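Local structure of particle-associated lyase (4Y9V) at residues Thr343-Cys348 and Asn360-Cys365; Ala353-Gly358 and Gly384-Thr389. The protein forms the trimeric tailspike of phage AP22 and probably cleaves the capsular polysaccharide of Acinetobacter baumannii as a lyase. All coordinates share one frame; numbering follows the deposited sequence.

Contacts 1 and 2 lie side by side in the pectin lyase-like part of the chain, their centres about 9 Å apart. Their segments alternate along the sequence: 343-348, 353-358, 360-365, then 384-389. Strand 360-363 of contact 1 is flanked by strands 343-346 and 384-389, so the two contacts share a parallel sheet, while 353-358 is the loop that leads from strand 349-351 back to it. A hydrogen bond ties Thr389 to Glu361, and the rings of Phe355 and Tyr362 meet edge-to-face. Contact 1 thus joins successive strands laterally, contact 2 fills the space behind them with aromatic side chains, and both reach the third subunit of the trimer.

Contact 1. Residues Thr343-Cys348 and Asn360-Cys365; sequences TVYDHC and NEYSNC
Thr343-Asp346 and Asn360-Ser363 pair as neighbouring parallel strands in the buried middle of the chain, continuing into matching turns at His347-Cys348 and Asn364-Cys365. The backbone ladder runs from Glu361 N to Thr343 O (2.9 Å), through Tyr345 N to Glu361 O and Ser363 N to Tyr345 O, and ends with His347 N on Ser363 O. At its start Asn360 stands in for a backbone acceptor: its OD1 takes Thr343 N at 2.9 Å in the carbonyl plane, while its ND2 bonds to Phe355 O and Val340 O. Parallel strands from successive coils, stacked in register in this way, are the hallmark of the right-handed parallel beta-helix of pectin lyase-like proteins. Tyr345 and Tyr362 point the same way, their planes 10° apart but slid so that they barely overlap, CD2 of Tyr345 touching CE2 of Tyr362 at 3.4 Å. Their hydroxyls bond to Asp335 O and Thr354 O, respectively, which lets tyrosine combine a buried ring with a satisfied polar end. On the other face, with CG anti to the backbone N (chi1 -173°), Asp346 turns OD1 to two donors. Ser363 OG reaches this OD1 from above the carboxylate plane at 2.7 Å, whereas Asn364 ND2 meets it on the syn lone pair at 2.9 Å; Tyr319 OH holds OD2. His347 and Asn364 both have left-handed backbone angles, a conformation asparagine tolerates well. Asn364 CB sits over the centre of the His347 ring, 3.3 Å from its centroid, with the amide nearly parallel to the ring. Beyond them, Cys365 SG accepts Cys348 N at 3.6 Å. The histidine also packs against Tyr319 and Glu361 of the second subunit, and His347 of the third subunit packs on Val344 and Glu361.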
# COMPACT_ATOMS: atom_id res chain seq x y z
N THR A 343 7.27 5.24 11.26
CA THR A 343 7.28 3.77 11.19
C THR A 343 5.88 3.27 10.87
O THR A 343 4.88 3.81 11.34
CB THR A 343 7.85 3.21 12.50
OG1 THR A 343 9.24 3.58 12.55
CG2 THR A 343 7.82 1.70 12.57
N VAL A 344 5.82 2.22 10.04
CA VAL A 344 4.55 1.66 9.58
C VAL A 344 4.61 0.12 9.62
O VAL A 344 5.61 -0.48 9.23
CB VAL A 344 4.19 2.14 8.17
CG1 VAL A 344 5.30 1.89 7.17
CG2 VAL A 344 2.83 1.55 7.68
N TYR A 345 3.50 -0.45 10.05
CA TYR A 345 3.12 -1.85 9.79
C TYR A 345 2.02 -1.84 8.74
O TYR A 345 0.98 -1.19 8.94
CB TYR A 345 2.63 -2.56 11.03
CG TYR A 345 3.64 -2.82 12.12
CD1 TYR A 345 4.38 -4.00 12.16
CD2 TYR A 345 3.86 -1.90 13.14
CE1 TYR A 345 5.30 -4.24 13.17
CE2 TYR A 345 4.76 -2.13 14.15
CZ TYR A 345 5.49 -3.31 14.17
OH TYR A 345 6.39 -3.63 15.17
N ASP A 346 2.25 -2.53 7.62
CA ASP A 346 1.32 -2.56 6.48
C ASP A 346 1.02 -3.99 6.12
O ASP A 346 1.92 -4.82 5.99
CB ASP A 346 1.97 -1.84 5.30
CG ASP A 346 1.03 -1.65 4.11
OD1 ASP A 346 -0.15 -1.38 4.28
OD2 ASP A 346 1.53 -1.66 2.96
N HIS A 347 -0.27 -4.33 5.97
CA HIS A 347 -0.63 -5.71 5.57
C HIS A 347 -0.08 -6.72 6.56
O HIS A 347 0.35 -7.82 6.19
CB HIS A 347 -0.24 -6.00 4.11
CG HIS A 347 -1.22 -5.40 3.12
ND1 HIS A 347 -1.13 -4.30 2.35
CD2 HIS A 347 -2.46 -5.90 2.88
CE1 HIS A 347 -2.28 -4.17 1.62
NE2 HIS A 347 -3.08 -5.13 1.96
N CYS A 348 -0.13 -6.38 7.85
CA CYS A 348 0.28 -7.26 8.94
C CYS A 348 -0.93 -7.70 9.75
O CYS A 348 -2.00 -7.09 9.69
CB CYS A 348 1.28 -6.57 9.85
SG CYS A 348 2.86 -6.14 9.08
N ASN A 360 3.36 7.77 12.80
CA ASN A 360 3.39 6.33 12.63
C ASN A 360 2.08 5.87 12.00
O ASN A 360 1.08 6.60 12.04
CB ASN A 360 3.61 5.62 13.96
CG ASN A 360 5.00 5.88 14.54
OD1 ASN A 360 5.99 5.97 13.80
ND2 ASN A 360 5.08 6.01 15.86
N GLU A 361 2.08 4.64 11.48
CA GLU A 361 0.90 4.12 10.79
C GLU A 361 0.76 2.62 10.97
O GLU A 361 1.75 1.88 10.92
CB GLU A 361 0.99 4.46 9.29
CG GLU A 361 -0.18 4.00 8.43
CD GLU A 361 -0.20 4.61 7.04
OE1 GLU A 361 0.90 4.93 6.52
OE2 GLU A 361 -1.29 4.73 6.46
N TYR A 362 -0.48 2.18 11.14
CA TYR A 362 -0.90 0.81 10.84
C TYR A 362 -1.86 0.91 9.65
O TYR A 362 -2.87 1.64 9.75
CB TYR A 362 -1.61 0.09 11.99
CG TYR A 362 -0.70 -0.26 13.15
CD1 TYR A 362 -0.35 0.68 14.11
CD2 TYR A 362 -0.17 -1.53 13.27
CE1 TYR A 362 0.49 0.35 15.16
CE2 TYR A 362 0.67 -1.88 14.33
CZ TYR A 362 1.02 -0.92 15.27
OH TYR A 362 1.85 -1.31 16.28
N SER A 363 -1.56 0.22 8.56
CA SER A 363 -2.41 0.26 7.36
C SER A 363 -2.67 -1.15 6.87
O SER A 363 -1.78 -2.00 6.89
CB SER A 363 -1.76 1.10 6.26
OG SER A 363 -0.44 0.67 5.97
N ASN A 364 -3.90 -1.37 6.41
CA ASN A 364 -4.25 -2.65 5.80
C ASN A 364 -3.95 -3.84 6.74
O ASN A 364 -3.67 -4.94 6.23
CB ASN A 364 -3.53 -2.84 4.45
CG ASN A 364 -3.86 -1.69 3.52
OD1 ASN A 364 -5.01 -1.45 3.22
ND2 ASN A 364 -2.80 -0.98 3.12
N CYS A 365 -4.04 -3.62 8.02
CA CYS A 365 -3.73 -4.66 9.00
C CYS A 365 -5.00 -5.31 9.56
O CYS A 365 -6.04 -4.66 9.64
CB CYS A 365 -2.95 -4.09 10.20
SG CYS A 365 -1.24 -3.59 9.82
O HOH W 1 -3.79 -7.70 6.82

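Contact 2. Residues Ala353-Gly358 and Gly384-Thr389; sequences ATFGAG and GEFKLT
Phe355 and Phe386 form a T-shaped pair in which the edge of Phe386 is turned to the face of Phe355, with centroids 5.2 Å apart and planes at 72°. The closest approach of the two side chains is from Phe386 CD2 to Phe355 CG, 3.6 Å, toward the rim of the Phe355 face. Phe386 CB adds a CH-pi contact over that face. Phe355 reaches this place with chi1 at -134°, well away from a staggered value, which carries its ring toward strand 384-389 until CZ lies 3.3 Å from Lys387 O, the carbonyl oxygen meeting the ring at its edge. Leu388 closes on the same end of the ring: its CD2 lies 3.6 Å from Phe355 CE1, and leucine supplies the branched, apolar end that can lie against a ring. With CG anti to the carbonyl carbon (chi1 -66°), the Phe386 ring extends from the strand into the bend of the loop. Phe355 O and Gly356 O stand at its edge, where their partial negative charge faces the slightly positive C-H rim, and Ala357 O is 3.3 Å from Phe386 CZ. Over the face comes Gly358 CA, 3.4 Å from the same CZ. Glycine fits here because at these backbone angles a beta carbon would be jammed against the carbonyl oxygen of Ala357; Gly356 likewise suits its positive phi. No hydrogen bond joins the two segments directly. Behind the pair, Val376 and Ile378 of strand 376-378 pack on Phe355, and Ile378 also on Phe386, while Leu417 and Leu421 of strand 417-422 touch Phe386 and Leu388, respectively, so that the cluster fills the interior of the beta-helix between strands of different faces.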
# COMPACT_ATOMS: atom_id res chain seq x y z
N ALA A 353 -1.93 -3.50 19.51
CA ALA A 353 -0.96 -2.66 18.79
C ALA A 353 -0.58 -1.49 19.67
O ALA A 353 -1.47 -0.85 20.25
CB ALA A 353 -1.56 -2.15 17.48
N THR A 354 0.71 -1.17 19.73
CA THR A 354 1.20 0.04 20.36
C THR A 354 1.71 1.01 19.29
O THR A 354 2.24 0.59 18.25
CB THR A 354 2.28 -0.27 21.41
OG1 THR A 354 3.30 -0.98 20.73
CG2 THR A 354 1.74 -1.05 22.60
N PHE A 355 1.54 2.31 19.54
CA PHE A 355 1.62 3.28 18.42
C PHE A 355 2.79 4.24 18.46
O PHE A 355 2.89 5.11 17.60
CB PHE A 355 0.30 4.06 18.31
CG PHE A 355 -0.26 4.20 16.93
CD1 PHE A 355 -1.62 4.48 16.79
CD2 PHE A 355 0.51 4.12 15.76
CE1 PHE A 355 -2.19 4.66 15.53
CE2 PHE A 355 -0.06 4.29 14.53
CZ PHE A 355 -1.40 4.57 14.39
N GLY A 356 3.69 4.11 19.44
CA GLY A 356 4.91 4.88 19.43
C GLY A 356 4.71 6.37 19.64
O GLY A 356 3.74 6.85 20.21
N ALA A 357 5.73 7.13 19.19
CA ALA A 357 5.81 8.55 19.48
C ALA A 357 4.86 9.41 18.63
O ALA A 357 4.35 10.42 19.12
CB ALA A 357 7.23 9.05 19.25
N GLY A 358 4.69 9.02 17.36
CA GLY A 358 3.91 9.77 16.39
C GLY A 358 4.54 9.69 15.01
O GLY A 358 5.63 9.18 14.80
N GLY A 384 2.52 14.51 16.48
CA GLY A 384 2.44 14.13 15.09
C GLY A 384 1.20 13.28 14.81
O GLY A 384 0.25 13.27 15.60
N GLU A 385 1.23 12.60 13.66
CA GLU A 385 0.07 11.87 13.18
C GLU A 385 0.14 10.40 13.58
O GLU A 385 1.19 9.76 13.55
CB GLU A 385 -0.06 11.91 11.65
CG GLU A 385 -0.37 13.27 11.11
CD GLU A 385 -0.76 13.40 9.65
OE1 GLU A 385 -0.34 12.58 8.85
OE2 GLU A 385 -1.57 14.33 9.36
N PHE A 386 -1.02 9.87 13.92
CA PHE A 386 -1.22 8.45 14.22
C PHE A 386 -2.24 7.95 13.18
O PHE A 386 -3.44 8.23 13.34
CB PHE A 386 -1.67 8.26 15.63
CG PHE A 386 -0.63 8.66 16.64
CD1 PHE A 386 -0.53 9.98 17.12
CD2 PHE A 386 0.26 7.73 17.15
CE1 PHE A 386 0.41 10.29 18.06
CE2 PHE A 386 1.22 8.05 18.09
CZ PHE A 386 1.29 9.33 18.56
N LYS A 387 -1.76 7.33 12.13
CA LYS A 387 -2.58 7.00 10.97
C LYS A 387 -3.03 5.54 11.03
O LYS A 387 -2.20 4.63 11.17
CB LYS A 387 -1.79 7.22 9.67
CG LYS A 387 -1.38 8.64 9.40
CD LYS A 387 -0.47 8.84 8.21
CE LYS A 387 -1.15 8.64 6.94
NZ LYS A 387 -0.56 9.10 5.65
N LEU A 388 -4.33 5.33 10.89
CA LEU A 388 -4.94 4.01 10.90
C LEU A 388 -5.73 3.87 9.60
O LEU A 388 -6.87 4.32 9.52
CB LEU A 388 -5.82 3.84 12.11
CG LEU A 388 -5.09 3.78 13.45
CD1 LEU A 388 -6.05 3.85 14.60
CD2 LEU A 388 -4.23 2.51 13.54
N THR A 389 -5.10 3.28 8.58
CA THR A 389 -5.58 3.39 7.23
C THR A 389 -6.08 2.03 6.75
O THR A 389 -5.29 1.10 6.54
CB THR A 389 -4.49 3.93 6.31
OG1 THR A 389 -3.91 5.06 6.93
CG2 THR A 389 -5.05 4.28 4.94